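PDB 6RTE: cytochrome c from Pseudomonas aeruginosa, which acts as the dihydro-heme d1 dehydrogenase NirN of heme d1 biosynthesis, joining a heme c-binding cytochrome domain to an eight-bladed beta-propeller. Local coordinates for residues 147-153 with 492-498; 157-162 with 173-179; 196-202 with 216-222. One frame throughout, in Å; residues are numbered along the deposited sequence.

Contact 1 (147-153 with 492-498)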
loop_
_atom_site.group_PDB
_atom_site.type_symbol
_atom_site.label_atom_id
_atom_site.label_comp_id
_atom_site.label_asym_id
_atom_site.label_seq_id
_atom_site.Cartn_x
_atom_site.Cartn_y
_atom_site.Cartn_z
ATOM N N LEU A 147 11.202 -3.767 -18.564
ATOM C CA LEU A 147 11.394 -4.485 -17.309
ATOM C C LEU A 147 12.226 -3.708 -16.294
ATOM O O LEU A 147 12.385 -4.174 -15.159
ATOM C CB LEU A 147 12.055 -5.846 -17.588
ATOM C CG LEU A 147 11.189 -6.798 -18.419
ATOM C CD1 LEU A 147 11.934 -8.100 -18.695
ATOM C CD2 LEU A 147 9.854 -7.081 -17.741
ATOM N N ASN A 148 12.756 -2.538 -16.658
ATOM C CA ASN A 148 13.475 -1.716 -15.695
ATOM C C ASN A 148 12.762 -0.401 -15.404
ATOM O O ASN A 148 13.350 0.486 -14.778
ATOM C CB ASN A 148 14.901 -1.449 -16.181
ATOM C CG ASN A 148 15.861 -1.207 -15.033
ATOM O OD1 ASN A 148 15.558 -1.512 -13.873
ATOM N ND2 ASN A 148 17.031 -0.667 -15.347
ATOM N N LEU A 149 11.515 -0.256 -15.845
ATOM C CA LEU A 149 10.717 0.915 -15.504
ATOM C C LEU A 149 10.428 0.976 -14.009
ATOM O O LEU A 149 10.160 -0.046 -13.367
ATOM C CB LEU A 149 9.382 0.892 -16.250
ATOM C CG LEU A 149 9.409 1.001 -17.774
ATOM C CD1 LEU A 149 7.986 0.857 -18.306
ATOM C CD2 LEU A 149 10.038 2.312 -18.211
ATOM N N PHE A 150 10.430 2.191 -13.468
ATOM C CA PHE A 150 9.908 2.437 -12.131
ATOM C C PHE A 150 8.551 3.119 -12.222
ATOM O O PHE A 150 8.375 4.071 -12.989
ATOM C CB PHE A 150 10.850 3.321 -11.316
ATOM C CG PHE A 150 12.114 2.646 -10.900
ATOM C CD1 PHE A 150 12.190 1.993 -9.679
ATOM C CD2 PHE A 150 13.236 2.690 -11.711
ATOM C CE1 PHE A 150 13.365 1.391 -9.280
ATOM C CE2 PHE A 150 14.412 2.079 -11.323
ATOM C CZ PHE A 150 14.472 1.426 -10.101
ATOM N N VAL A 151 7.607 2.643 -11.428
ATOM C CA VAL A 151 6.376 3.375 -11.163
ATOM C C VAL A 151 6.600 4.167 -9.878
ATOM O O VAL A 151 6.858 3.584 -8.816
ATOM C CB VAL A 151 5.177 2.421 -11.041
ATOM C CG1 VAL A 151 3.891 3.173 -10.696
ATOM C CG2 VAL A 151 4.995 1.641 -12.340
ATOM N N VAL A 152 6.529 5.489 -9.972
ATOM C CA VAL A 152 6.843 6.378 -8.851
ATOM C C VAL A 152 5.573 7.089 -8.419
ATOM O O VAL A 152 4.934 7.779 -9.223
ATOM C CB VAL A 152 7.938 7.392 -9.214
ATOM C CG1 VAL A 152 8.265 8.261 -7.994
ATOM C CG2 VAL A 152 9.159 6.684 -9.695
ATOM N N VAL A 153 5.214 6.927 -7.152
ATOM C CA VAL A 153 4.012 7.544 -6.592
ATOM C C VAL A 153 4.400 8.909 -6.032
ATOM O O VAL A 153 5.242 9.009 -5.128
ATOM C CB VAL A 153 3.380 6.644 -5.523
ATOM C CG1 VAL A 153 2.166 7.311 -4.898
ATOM C CG2 VAL A 153 2.951 5.300 -6.140
ATOM N N SER A 492 6.593 8.849 -2.475
ATOM C CA SER A 492 6.447 7.802 -1.478
ATOM C C SER A 492 7.123 6.549 -2.031
ATOM O O SER A 492 8.364 6.479 -2.042
ATOM C CB SER A 492 4.970 7.618 -1.106
ATOM O OG SER A 492 4.164 7.530 -2.266
ATOM N N GLY A 493 6.382 5.560 -2.491
ATOM C CA GLY A 493 6.997 4.356 -3.022
ATOM C C GLY A 493 7.374 4.498 -4.484
ATOM O O GLY A 493 6.786 5.291 -5.224
ATOM N N LYS A 494 8.404 3.742 -4.885
ATOM C CA LYS A 494 8.710 3.508 -6.289
ATOM C C LYS A 494 8.908 2.009 -6.472
ATOM O O LYS A 494 9.370 1.308 -5.566
ATOM C CB LYS A 494 9.945 4.294 -6.779
ATOM C CG LYS A 494 11.317 3.733 -6.402
ATOM C CD LYS A 494 11.585 3.750 -4.895
ATOM C CE LYS A 494 11.392 5.117 -4.282
ATOM N NZ LYS A 494 11.896 5.130 -2.886
ATOM N N TYR A 495 8.525 1.519 -7.646
ATOM C CA TYR A 495 8.322 0.091 -7.855
ATOM C C TYR A 495 8.906 -0.292 -9.198
ATOM O O TYR A 495 8.442 0.179 -10.240
ATOM C CB TYR A 495 6.831 -0.245 -7.762
ATOM C CG TYR A 495 6.247 0.242 -6.454
ATOM C CD1 TYR A 495 5.825 1.558 -6.305
ATOM C CD2 TYR A 495 6.165 -0.597 -5.353
ATOM C CE1 TYR A 495 5.324 2.019 -5.111
ATOM C CE2 TYR A 495 5.660 -0.142 -4.147
ATOM C CZ TYR A 495 5.239 1.168 -4.031
ATOM O OH TYR A 495 4.727 1.636 -2.835
ATOM N N ASN A 496 9.942 -1.132 -9.158
ATOM C CA ASN A 496 10.665 -1.567 -10.348
ATOM C C ASN A 496 9.960 -2.779 -10.933
ATOM O O ASN A 496 9.824 -3.806 -10.259
ATOM C CB ASN A 496 12.115 -1.891 -9.988
ATOM C CG ASN A 496 12.947 -2.275 -11.205
ATOM O OD1 ASN A 496 13.093 -3.459 -11.529
ATOM N ND2 ASN A 496 13.492 -1.272 -11.886
ATOM N N VAL A 497 9.505 -2.661 -12.187
ATOM C CA VAL A 497 8.802 -3.757 -12.854
ATOM C C VAL A 497 9.568 -5.066 -12.685
ATOM O O VAL A 497 9.023 -6.076 -12.218
ATOM C CB VAL A 497 8.595 -3.438 -14.348
ATOM C CG1 VAL A 497 8.074 -4.667 -15.089
ATOM C CG2 VAL A 497 7.657 -2.263 -14.530
ATOM N N GLY A 498 10.837 -5.068 -13.093
ATOM C CA GLY A 498 11.613 -6.299 -13.091
ATOM C C GLY A 498 11.655 -6.964 -11.731
ATOM O O GLY A 498 11.474 -8.173 -11.612
#
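Asn148 OD1 receives two N-H groups: ND2 of Asn496 from across the contact, at 2.9 Å and with an N-H...O angle of 160°, and the backbone N of Arg456. The bond from Asn496 lies close to the plane of its own amide, while the two amide planes stand 73° apart. Asn496 swings its CG anti to the backbone N (chi1 -177°), which carries ND2 over one face of the Phe150 ring, 3.4 Å from CZ and toward the rim. The other branch of this amide serves the chain that follows: OD1 accepts N of Asn499, so Asn496 is the N-cap of the helix that opens at Val497.

Between the strands the backbones run antiparallel. Val151 and Tyr495 form the hydrogen-bonded pair, with Val151 N 2.9 Å from Tyr495 O, and the pairing continues with Val153 N donating to Gly493 O and Ser492 N to Val153 O. Beyond the strand end, Val497 N still reaches Leu149 O at 2.9 Å, tying the first helical turn to the incoming chain. On the side of the sheet that carries Phe150, Lys494 runs alongside, Lys494 CG 3.8 Å from Phe150 CD1, before the bent chain takes NZ away to Ser464, Leu462 O and His451. On the other face Tyr495 turns its ring edge to Val151 O, and Tyr495 CE1 meets Val153 CG2 at 4.2 Å.

This is the Velcro closure of a beta-propeller: the last strand completes a blade begun by the first. Strand 491-496 is the outermost strand of the sheet, next to 150-154, whose far side bonds to 159-164; Phe186 of the next sheet covers Val151, Tyr495 and Val497, and Glu453 lies against Phe150 and Lys494.

Contact 2 (157-162 with 173-179). With HEC (heme c), chain C.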
loop_
_atom_site.group_PDB
_atom_site.type_symbol
_atom_site.label_atom_id
_atom_site.label_comp_id
_atom_site.label_asym_id
_atom_site.label_seq_id
_atom_site.Cartn_x
_atom_site.Cartn_y
_atom_site.Cartn_z
ATOM N N ASP A 157 1.169 15.697 -4.690
ATOM C CA ASP A 157 0.221 16.269 -5.641
ATOM C C ASP A 157 -0.538 15.190 -6.402
ATOM O O ASP A 157 -1.175 15.481 -7.417
ATOM C CB ASP A 157 0.929 17.223 -6.614
ATOM C CG ASP A 157 2.233 16.657 -7.170
ATOM O OD1 ASP A 157 2.495 15.444 -7.012
ATOM O OD2 ASP A 157 3.000 17.447 -7.770
ATOM N N HIS A 158 -0.488 13.954 -5.918
ATOM C CA HIS A 158 -1.289 12.853 -6.449
ATOM C C HIS A 158 -1.081 12.697 -7.953
ATOM O O HIS A 158 -2.003 12.777 -8.767
ATOM C CB HIS A 158 -2.752 13.058 -6.068
ATOM C CG HIS A 158 -2.928 13.312 -4.607
ATOM N ND1 HIS A 158 -2.750 12.324 -3.662
ATOM C CD2 HIS A 158 -3.175 14.457 -3.918
ATOM C CE1 HIS A 158 -2.923 12.844 -2.452
ATOM N NE2 HIS A 158 -3.178 14.133 -2.585
ATOM N N HIS A 159 0.178 12.477 -8.298
ATOM C CA HIS A 159 0.589 12.102 -9.636
ATOM C C HIS A 159 1.382 10.808 -9.559
ATOM O O HIS A 159 1.802 10.370 -8.484
ATOM C CB HIS A 159 1.433 13.206 -10.290
ATOM C CG HIS A 159 0.620 14.317 -10.874
ATOM N ND1 HIS A 159 -0.022 15.256 -10.095
ATOM C CD2 HIS A 159 0.329 14.630 -12.158
ATOM C CE1 HIS A 159 -0.660 16.110 -10.876
ATOM N NE2 HIS A 159 -0.466 15.749 -12.133
ATOM N N VAL A 160 1.574 10.198 -10.730
ATOM C CA VAL A 160 2.439 9.038 -10.896
ATOM C C VAL A 160 3.391 9.351 -12.039
ATOM O O VAL A 160 2.959 9.857 -13.080
ATOM C CB VAL A 160 1.641 7.758 -11.198
ATOM C CG1 VAL A 160 2.583 6.609 -11.639
ATOM C CG2 VAL A 160 0.797 7.351 -9.994
ATOM N N THR A 161 4.675 9.076 -11.834
ATOM C CA THR A 161 5.687 9.200 -12.869
ATOM C C THR A 161 6.164 7.813 -13.259
ATOM O O THR A 161 6.410 6.967 -12.387
ATOM C CB THR A 161 6.859 10.060 -12.397
ATOM O OG1 THR A 161 6.471 11.432 -12.439
ATOM C CG2 THR A 161 8.100 9.851 -13.289
ATOM N N ILE A 162 6.250 7.570 -14.564
ATOM C CA ILE A 162 6.850 6.354 -15.101
ATOM C C ILE A 162 8.286 6.702 -15.444
ATOM O O ILE A 162 8.539 7.628 -16.227
ATOM C CB ILE A 162 6.088 5.833 -16.329
ATOM C CG1 ILE A 162 4.605 5.697 -16.026
ATOM C CG2 ILE A 162 6.657 4.483 -16.778
ATOM C CD1 ILE A 162 4.286 4.758 -14.894
ATOM N N ARG A 173 4.083 11.154 -17.065
ATOM C CA ARG A 173 3.579 11.581 -15.770
ATOM C C ARG A 173 2.087 11.822 -15.931
ATOM O O ARG A 173 1.663 12.400 -16.935
ATOM C CB ARG A 173 4.305 12.841 -15.292
ATOM C CG ARG A 173 3.987 13.244 -13.859
ATOM C CD ARG A 173 4.757 14.500 -13.454
ATOM N NE ARG A 173 4.588 14.781 -12.027
ATOM C CZ ARG A 173 3.812 15.738 -11.517
ATOM N NH1 ARG A 173 3.117 16.552 -12.307
ATOM N NH2 ARG A 173 3.739 15.883 -10.201
ATOM N N PHE A 174 1.288 11.344 -14.981
ATOM C CA PHE A 174 -0.154 11.517 -15.080
ATOM C C PHE A 174 -0.744 11.722 -13.690
ATOM O O PHE A 174 -0.198 11.228 -12.698
ATOM C CB PHE A 174 -0.834 10.316 -15.782
ATOM C CG PHE A 174 -0.547 8.966 -15.158
ATOM C CD1 PHE A 174 0.610 8.270 -15.468
ATOM C CD2 PHE A 174 -1.452 8.385 -14.289
ATOM C CE1 PHE A 174 0.870 7.017 -14.906
ATOM C CE2 PHE A 174 -1.201 7.142 -13.730
ATOM C CZ PHE A 174 -0.035 6.461 -14.040
ATOM N N PRO A 175 -1.836 12.485 -13.588
ATOM C CA PRO A 175 -2.506 12.631 -12.290
ATOM C C PRO A 175 -3.257 11.360 -11.942
ATOM O O PRO A 175 -3.869 10.724 -12.804
ATOM C CB PRO A 175 -3.458 13.811 -12.508
ATOM C CG PRO A 175 -3.785 13.735 -13.972
ATOM C CD PRO A 175 -2.514 13.261 -14.647
ATOM N N SER A 176 -3.175 10.976 -10.674
ATOM C CA SER A 176 -3.816 9.758 -10.212
ATOM C C SER A 176 -5.097 10.092 -9.456
ATOM O O SER A 176 -5.444 11.257 -9.244
ATOM C CB SER A 176 -2.865 8.956 -9.322
ATOM O OG SER A 176 -2.632 9.623 -8.088
ATOM N N ARG A 177 -5.812 9.048 -9.053
ATOM C CA ARG A 177 -6.857 9.218 -8.061
ATOM C C ARG A 177 -6.234 9.683 -6.754
ATOM O O ARG A 177 -5.038 9.502 -6.497
ATOM C CB ARG A 177 -7.634 7.921 -7.856
ATOM C CG ARG A 177 -8.396 7.441 -9.088
ATOM C CD ARG A 177 -9.685 8.221 -9.304
ATOM N NE ARG A 177 -10.331 7.865 -10.569
ATOM C CZ ARG A 177 -11.564 8.232 -10.914
ATOM N NH1 ARG A 177 -12.304 8.943 -10.071
ATOM N NH2 ARG A 177 -12.070 7.869 -12.089
ATOM N N TYR A 178 -7.066 10.304 -5.918
ATOM C CA TYR A 178 -6.581 10.917 -4.692
ATOM C C TYR A 178 -6.127 9.861 -3.691
ATOM O O TYR A 178 -6.815 8.874 -3.457
ATOM C CB TYR A 178 -7.694 11.794 -4.103
ATOM C CG TYR A 178 -7.361 12.462 -2.800
ATOM C CD1 TYR A 178 -6.604 13.624 -2.763
ATOM C CD2 TYR A 178 -7.830 11.944 -1.594
ATOM C CE1 TYR A 178 -6.312 14.246 -1.565
ATOM C CE2 TYR A 178 -7.545 12.561 -0.394
ATOM C CZ TYR A 178 -6.787 13.709 -0.385
ATOM O OH TYR A 178 -6.503 14.321 0.814
ATOM N N ALA A 179 -4.950 10.083 -3.103
ATOM C CA ALA A 179 -4.433 9.288 -1.987
ATOM C C ALA A 179 -4.371 7.795 -2.339
ATOM O O ALA A 179 -5.095 6.956 -1.804
ATOM C CB ALA A 179 -5.283 9.521 -0.726
HETATM FE FE HEC C . -12.877 20.306 0.534
HETATM C CHA HEC C . -10.027 18.529 0.797
HETATM C CHB HEC C . -13.568 19.766 3.867
HETATM C CHC HEC C . -15.632 22.438 0.347
HETATM C CHD HEC C . -12.586 20.449 -2.825
HETATM N NA HEC C . -11.988 19.352 2.043
HETATM C C1A HEC C . -10.798 18.674 1.927
HETATM C C2A HEC C . -10.456 18.114 3.183
HETATM C C3A HEC C . -11.443 18.463 4.045
HETATM C C4A HEC C . -12.404 19.228 3.338
HETATM C CMA HEC C . -11.506 18.084 5.493
HETATM C CAA HEC C . -9.229 17.287 3.498
HETATM C CBA HEC C . -9.545 15.814 3.186
HETATM C CGA HEC C . -8.403 14.841 3.342
HETATM O O1A HEC C . -8.553 13.651 2.967
HETATM O O2A HEC C . -7.319 15.192 3.823
HETATM N NB HEC C . -14.341 20.974 1.880
HETATM C C1B HEC C . -14.426 20.625 3.160
HETATM C C2B HEC C . -15.553 21.266 3.753
HETATM C C3B HEC C . -16.151 22.033 2.791
HETATM C C4B HEC C . -15.338 21.823 1.573
HETATM C CMB HEC C . -15.982 21.119 5.183
HETATM C CAB HEC C . -17.327 22.949 2.822
HETATM C CBB HEC C . -17.313 23.753 4.122
HETATM N NC HEC C . -13.940 21.294 -0.966
HETATM C C1C HEC C . -15.022 22.100 -0.857
HETATM C C2C HEC C . -15.397 22.530 -2.147
HETATM C C3C HEC C . -14.513 21.972 -3.061
HETATM C C4C HEC C . -13.611 21.178 -2.293
HETATM C CMC HEC C . -16.559 23.440 -2.413
HETATM C CAC HEC C . -14.436 22.033 -4.536
HETATM C CBC HEC C . -14.089 23.341 -5.237
HETATM N ND HEC C . -11.610 19.650 -0.717
HETATM C C1D HEC C . -11.640 19.794 -2.044
HETATM C C2D HEC C . -10.476 19.141 -2.659
HETATM C C3D HEC C . -9.757 18.611 -1.665
HETATM C C4D HEC C . -10.498 18.932 -0.440
HETATM C CMD HEC C . -10.152 19.085 -4.129
HETATM C CAD HEC C . -8.477 17.823 -1.795
HETATM C CBD HEC C . -7.255 18.745 -1.790
HETATM C CGD HEC C . -5.950 17.993 -1.907
HETATM O O1D HEC C . -5.526 17.679 -3.029
HETATM O O2D HEC C . -5.282 17.685 -0.909
HETATM O O HOH W 1 2.128 18.832 -10.497
HETATM O O HOH W 2 -4.242 14.197 -9.331
HETATM O O HOH W 3 -0.375 9.616 -6.572
#
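His159 is held between two residues of the facing strand. The guanidinium of Arg173 lies flat on one face of the imidazole, with planes 4° apart and centres 3.9 Å apart, and the CA of Pro175 makes a CH-pi contact with the opposite face. An extended side chain, CG anti to the backbone N (chi1 -172°), lets Arg173 reach back along the hairpin and cross the imidazole.

Further groups set this stack. Arg173 NH2 meets Asp157 OD2 at 3.0 Å in a salt bridge, in the guanidinium plane but from above that of the carboxylate; water 1 links the same oxygen to NH1. Glu154 takes NE in a second salt bridge and also accepts from Thr161 OG1. His159 ND1 donates to Asp157 O at 2.9 Å, from above the carbonyl plane, and so helps set the rotation of the ring between its two neighbours.

Underneath, the antiparallel pair Val160 and Phe174 exchanges two backbone bonds, Val160 N to Phe174 O measuring 2.8 Å. On their side of the sheet Val160 CB sits over the face of the Phe174 ring, 3.5 Å from CZ, while Ile162 CD1 comes to its edge. Tyr205 stacks with this phenyl ring too. Toward strand 150-154, His158 and His159 both face Glu154 in a G1 beta bulge; His158 has left-handed backbone angles and its side chain points to segment 173-179. Ser176 N bonds to His158 O at 2.9 Å, and His158 NE2 lies 3.3 Å from Tyr178 CE1, the rings oblique.

Tyr178 belongs to the heme c pocket, its OH making a weak bond to propionate O1A. Asp157 and Glu154 together probably offset the charge of the guanidinium on the imidazole and help hold it flat there.

Contact 3 (196-202 with 216-222). With HEC (heme c), chain C.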
loop_
_atom_site.group_PDB
_atom_site.type_symbol
_atom_site.label_atom_id
_atom_site.label_comp_id
_atom_site.label_asym_id
_atom_site.label_seq_id
_atom_site.Cartn_x
_atom_site.Cartn_y
_atom_site.Cartn_z
ATOM N N ALA A 196 -4.800 1.254 -6.308
ATOM C CA ALA A 196 -5.975 1.404 -5.457
ATOM C C ALA A 196 -5.875 2.736 -4.733
ATOM O O ALA A 196 -4.786 3.142 -4.306
ATOM C CB ALA A 196 -6.095 0.253 -4.457
ATOM N N SER A 197 -7.002 3.427 -4.604
ATOM C CA SER A 197 -7.022 4.698 -3.896
ATOM C C SER A 197 -7.792 4.551 -2.592
ATOM O O SER A 197 -8.605 3.636 -2.408
ATOM C CB SER A 197 -7.632 5.822 -4.758
ATOM O OG SER A 197 -9.046 5.843 -4.683
ATOM N N ARG A 198 -7.519 5.486 -1.685
ATOM C CA ARG A 198 -8.136 5.468 -0.371
ATOM C C ARG A 198 -9.650 5.387 -0.458
ATOM O O ARG A 198 -10.290 4.628 0.287
ATOM C CB ARG A 198 -7.726 6.724 0.405
ATOM C CG ARG A 198 -8.340 6.809 1.808
ATOM C CD ARG A 198 -8.070 8.157 2.432
ATOM N NE ARG A 198 -9.076 9.136 2.055
ATOM C CZ ARG A 198 -9.014 10.435 2.340
ATOM N NH1 ARG A 198 -7.972 10.946 2.998
ATOM N NH2 ARG A 198 -9.998 11.234 1.952
ATOM N N ASP A 199 -10.251 6.174 -1.342
ATOM C CA ASP A 199 -11.705 6.291 -1.405
ATOM C C ASP A 199 -12.339 5.286 -2.357
ATOM O O ASP A 199 -13.513 5.436 -2.717
ATOM C CB ASP A 199 -12.079 7.729 -1.765
ATOM C CG ASP A 199 -11.548 8.726 -0.750
ATOM O OD1 ASP A 199 -11.354 8.317 0.420
ATOM O OD2 ASP A 199 -11.311 9.903 -1.106
ATOM N N GLY A 200 -11.594 4.260 -2.763
ATOM C CA GLY A 200 -12.186 3.069 -3.360
ATOM C C GLY A 200 -11.988 2.912 -4.850
ATOM O O GLY A 200 -12.531 1.958 -5.425
ATOM N N TRP A 201 -11.229 3.792 -5.492
ATOM C CA TRP A 201 -11.063 3.748 -6.938
ATOM C C TRP A 201 -9.901 2.839 -7.320
ATOM O O TRP A 201 -8.834 2.870 -6.700
ATOM C CB TRP A 201 -10.838 5.146 -7.502
ATOM C CG TRP A 201 -12.081 5.967 -7.491
ATOM C CD1 TRP A 201 -12.482 6.841 -6.511
ATOM C CD2 TRP A 201 -13.107 5.982 -8.482
ATOM N NE1 TRP A 201 -13.693 7.399 -6.844
ATOM C CE2 TRP A 201 -14.101 6.889 -8.044
ATOM C CE3 TRP A 201 -13.292 5.321 -9.693
ATOM C CZ2 TRP A 201 -15.245 7.148 -8.783
ATOM C CZ3 TRP A 201 -14.434 5.578 -10.424
ATOM C CH2 TRP A 201 -15.391 6.486 -9.969
ATOM N N VAL A 202 -10.124 2.019 -8.339
ATOM C CA VAL A 202 -9.092 1.146 -8.891
ATOM C C VAL A 202 -8.801 1.616 -10.310
ATOM O O VAL A 202 -9.737 1.836 -11.094
ATOM C CB VAL A 202 -9.527 -0.328 -8.884
ATOM C CG1 VAL A 202 -8.423 -1.208 -9.461
ATOM C CG2 VAL A 202 -9.898 -0.779 -7.476
ATOM N N VAL A 216 -12.595 1.782 -11.996
ATOM C CA VAL A 216 -13.843 1.377 -11.369
ATOM C C VAL A 216 -13.731 1.763 -9.903
ATOM O O VAL A 216 -12.634 1.840 -9.344
ATOM C CB VAL A 216 -14.129 -0.130 -11.588
ATOM C CG1 VAL A 216 -13.257 -1.029 -10.711
ATOM C CG2 VAL A 216 -15.613 -0.449 -11.385
ATOM N N ARG A 217 -14.869 2.074 -9.298
ATOM C CA ARG A 217 -14.920 2.337 -7.866
ATOM C C ARG A 217 -15.419 1.071 -7.186
ATOM O O ARG A 217 -16.609 0.740 -7.264
ATOM C CB ARG A 217 -15.804 3.523 -7.515
ATOM C CG ARG A 217 -15.630 3.901 -6.033
ATOM C CD ARG A 217 -16.458 5.125 -5.608
ATOM N NE ARG A 217 -15.967 5.586 -4.320
ATOM C CZ ARG A 217 -16.478 6.594 -3.627
ATOM N NH1 ARG A 217 -17.522 7.255 -4.085
ATOM N NH2 ARG A 217 -15.926 6.925 -2.468
ATOM N N ALA A 218 -14.517 0.385 -6.507
ATOM C CA ALA A 218 -14.826 -0.896 -5.889
ATOM C C ALA A 218 -15.405 -0.772 -4.486
ATOM O O ALA A 218 -16.053 -1.715 -4.017
ATOM C CB ALA A 218 -13.554 -1.749 -5.844
ATOM N N GLY A 219 -15.179 0.343 -3.811
ATOM C CA GLY A 219 -15.681 0.529 -2.461
ATOM C C GLY A 219 -15.672 1.995 -2.094
ATOM O O GLY A 219 -15.459 2.862 -2.940
ATOM N N LEU A 220 -15.918 2.266 -0.804
ATOM C CA LEU A 220 -15.903 3.633 -0.294
ATOM C C LEU A 220 -14.654 3.952 0.511
ATOM O O LEU A 220 -14.248 5.113 0.571
ATOM C CB LEU A 220 -17.138 3.876 0.595
ATOM C CG LEU A 220 -18.485 3.706 -0.103
ATOM C CD1 LEU A 220 -19.639 3.904 0.892
ATOM C CD2 LEU A 220 -18.615 4.684 -1.246
ATOM N N ASN A 221 -14.064 2.951 1.156
ATOM C CA ASN A 221 -12.775 3.087 1.829
ATOM C C ASN A 221 -12.040 1.773 1.606
ATOM O O ASN A 221 -12.479 0.712 2.082
ATOM C CB ASN A 221 -12.929 3.398 3.311
ATOM C CG ASN A 221 -11.608 3.745 3.973
ATOM O OD1 ASN A 221 -11.032 2.937 4.694
ATOM N ND2 ASN A 221 -11.124 4.948 3.727
ATOM N N THR A 222 -10.936 1.839 0.871
ATOM C CA THR A 222 -10.240 0.661 0.371
ATOM C C THR A 222 -8.873 0.551 1.034
ATOM O O THR A 222 -8.232 1.563 1.327
ATOM C CB THR A 222 -10.090 0.740 -1.149
ATOM O OG1 THR A 222 -11.385 0.618 -1.742
ATOM C CG2 THR A 222 -9.183 -0.373 -1.691
HETATM FE FE HEC C . -12.877 20.306 0.534
HETATM C CHA HEC C . -10.027 18.529 0.797
HETATM C CHB HEC C . -13.568 19.766 3.867
HETATM C CHC HEC C . -15.632 22.438 0.347
HETATM C CHD HEC C . -12.586 20.449 -2.825
HETATM N NA HEC C . -11.988 19.352 2.043
HETATM C C1A HEC C . -10.798 18.674 1.927
HETATM C C2A HEC C . -10.456 18.114 3.183
HETATM C C3A HEC C . -11.443 18.463 4.045
HETATM C C4A HEC C . -12.404 19.228 3.338
HETATM C CMA HEC C . -11.506 18.084 5.493
HETATM C CAA HEC C . -9.229 17.287 3.498
HETATM C CBA HEC C . -9.545 15.814 3.186
HETATM C CGA HEC C . -8.403 14.841 3.342
HETATM O O1A HEC C . -8.553 13.651 2.967
HETATM O O2A HEC C . -7.319 15.192 3.823
HETATM N NB HEC C . -14.341 20.974 1.880
HETATM C C1B HEC C . -14.426 20.625 3.160
HETATM C C2B HEC C . -15.553 21.266 3.753
HETATM C C3B HEC C . -16.151 22.033 2.791
HETATM C C4B HEC C . -15.338 21.823 1.573
HETATM C CMB HEC C . -15.982 21.119 5.183
HETATM C CAB HEC C . -17.327 22.949 2.822
HETATM C CBB HEC C . -17.313 23.753 4.122
HETATM N NC HEC C . -13.940 21.294 -0.966
HETATM C C1C HEC C . -15.022 22.100 -0.857
HETATM C C2C HEC C . -15.397 22.530 -2.147
HETATM C C3C HEC C . -14.513 21.972 -3.061
HETATM C C4C HEC C . -13.611 21.178 -2.293
HETATM C CMC HEC C . -16.559 23.440 -2.413
HETATM C CAC HEC C . -14.436 22.033 -4.536
HETATM C CBC HEC C . -14.089 23.341 -5.237
HETATM N ND HEC C . -11.610 19.650 -0.717
HETATM C C1D HEC C . -11.640 19.794 -2.044
HETATM C C2D HEC C . -10.476 19.141 -2.659
HETATM C C3D HEC C . -9.757 18.611 -1.665
HETATM C C4D HEC C . -10.498 18.932 -0.440
HETATM C CMD HEC C . -10.152 19.085 -4.129
HETATM C CAD HEC C . -8.477 17.823 -1.795
HETATM C CBD HEC C . -7.255 18.745 -1.790
HETATM C CGD HEC C . -5.950 17.993 -1.907
HETATM O O1D HEC C . -5.526 17.679 -3.029
HETATM O O2D HEC C . -5.282 17.685 -0.909
HETATM O O HOH W 4 -12.728 6.777 2.107
#
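Arg217 grips the carbonyl oxygen of Asp199 side-on, NE at 2.9 Å and NH2 at 2.8 Å from Asp199 O, with that oxygen near the guanidinium plane. The fully extended chain of Arg217 runs out under Trp201 to get there, and NH2 also serves Leu56 O.

Backbone bonds carry the rest of the polar contact. Val202 and Val216 bond to each other twice, the shorter being Val202 N to Val216 O at 2.7 Å. Ala218 N donates to Gly200 O. Strands 201-206 and 211-217 are thus a beta hairpin of one propeller blade. The Thr222 N bond to Arg198 O (2.9 Å), in the type I turn from Ser197 to Gly200, ties this blade to the next, whose first strand is 221-227; Leu220 and Asn221 form a classic beta bulge opposite Leu240. Tight packing marks this crossing, Gly200 CA lying 3.0 Å from Thr222 OG1, which bonds to Asn238.

Apolar and aromatic packing is concentrated on Trp201. Arg217 CB sits over the centre of its six-membered ring, 3.6 Å from the centroid, as a CH-pi contact. Val202 CG2 meets Ala218 CB on the other face of the sheet.

Arg198 carries the contact to the heme. Bent at chi3 (86°), it sends NH1 and NH2 to propionate O1A, Arg198 NH1 at 2.8 Å, while its NE pairs with Asp199 OD1; water 4 joins that carboxylate to Leu220 O and Asn221 ND2.

Contacts 1 and 2 are neighbours in one four-stranded sheet, their centres 13 Å apart: Val152 N lies 2.8 Å from Thr161 O, a probable hydrogen bond, and Val151 CG1 packs on Val160 CG1. Contact 2 then leads to contact 3, which joins the adjoining sheet to the one after it, 15 Å between centres; here Ala179 O is 2.8 Å from Arg198 N and Arg177 makes a cation-pi contact with Trp201. Both of these meet the same heme c propionate, through Tyr178 and Arg198, and Arg84 also bonds to the heme. Contact 1 stays back from it, the Val153 side chain about 13 Å from the heme; contacts 1 and 3 do not touch, their nearest atoms about 8 Å apart.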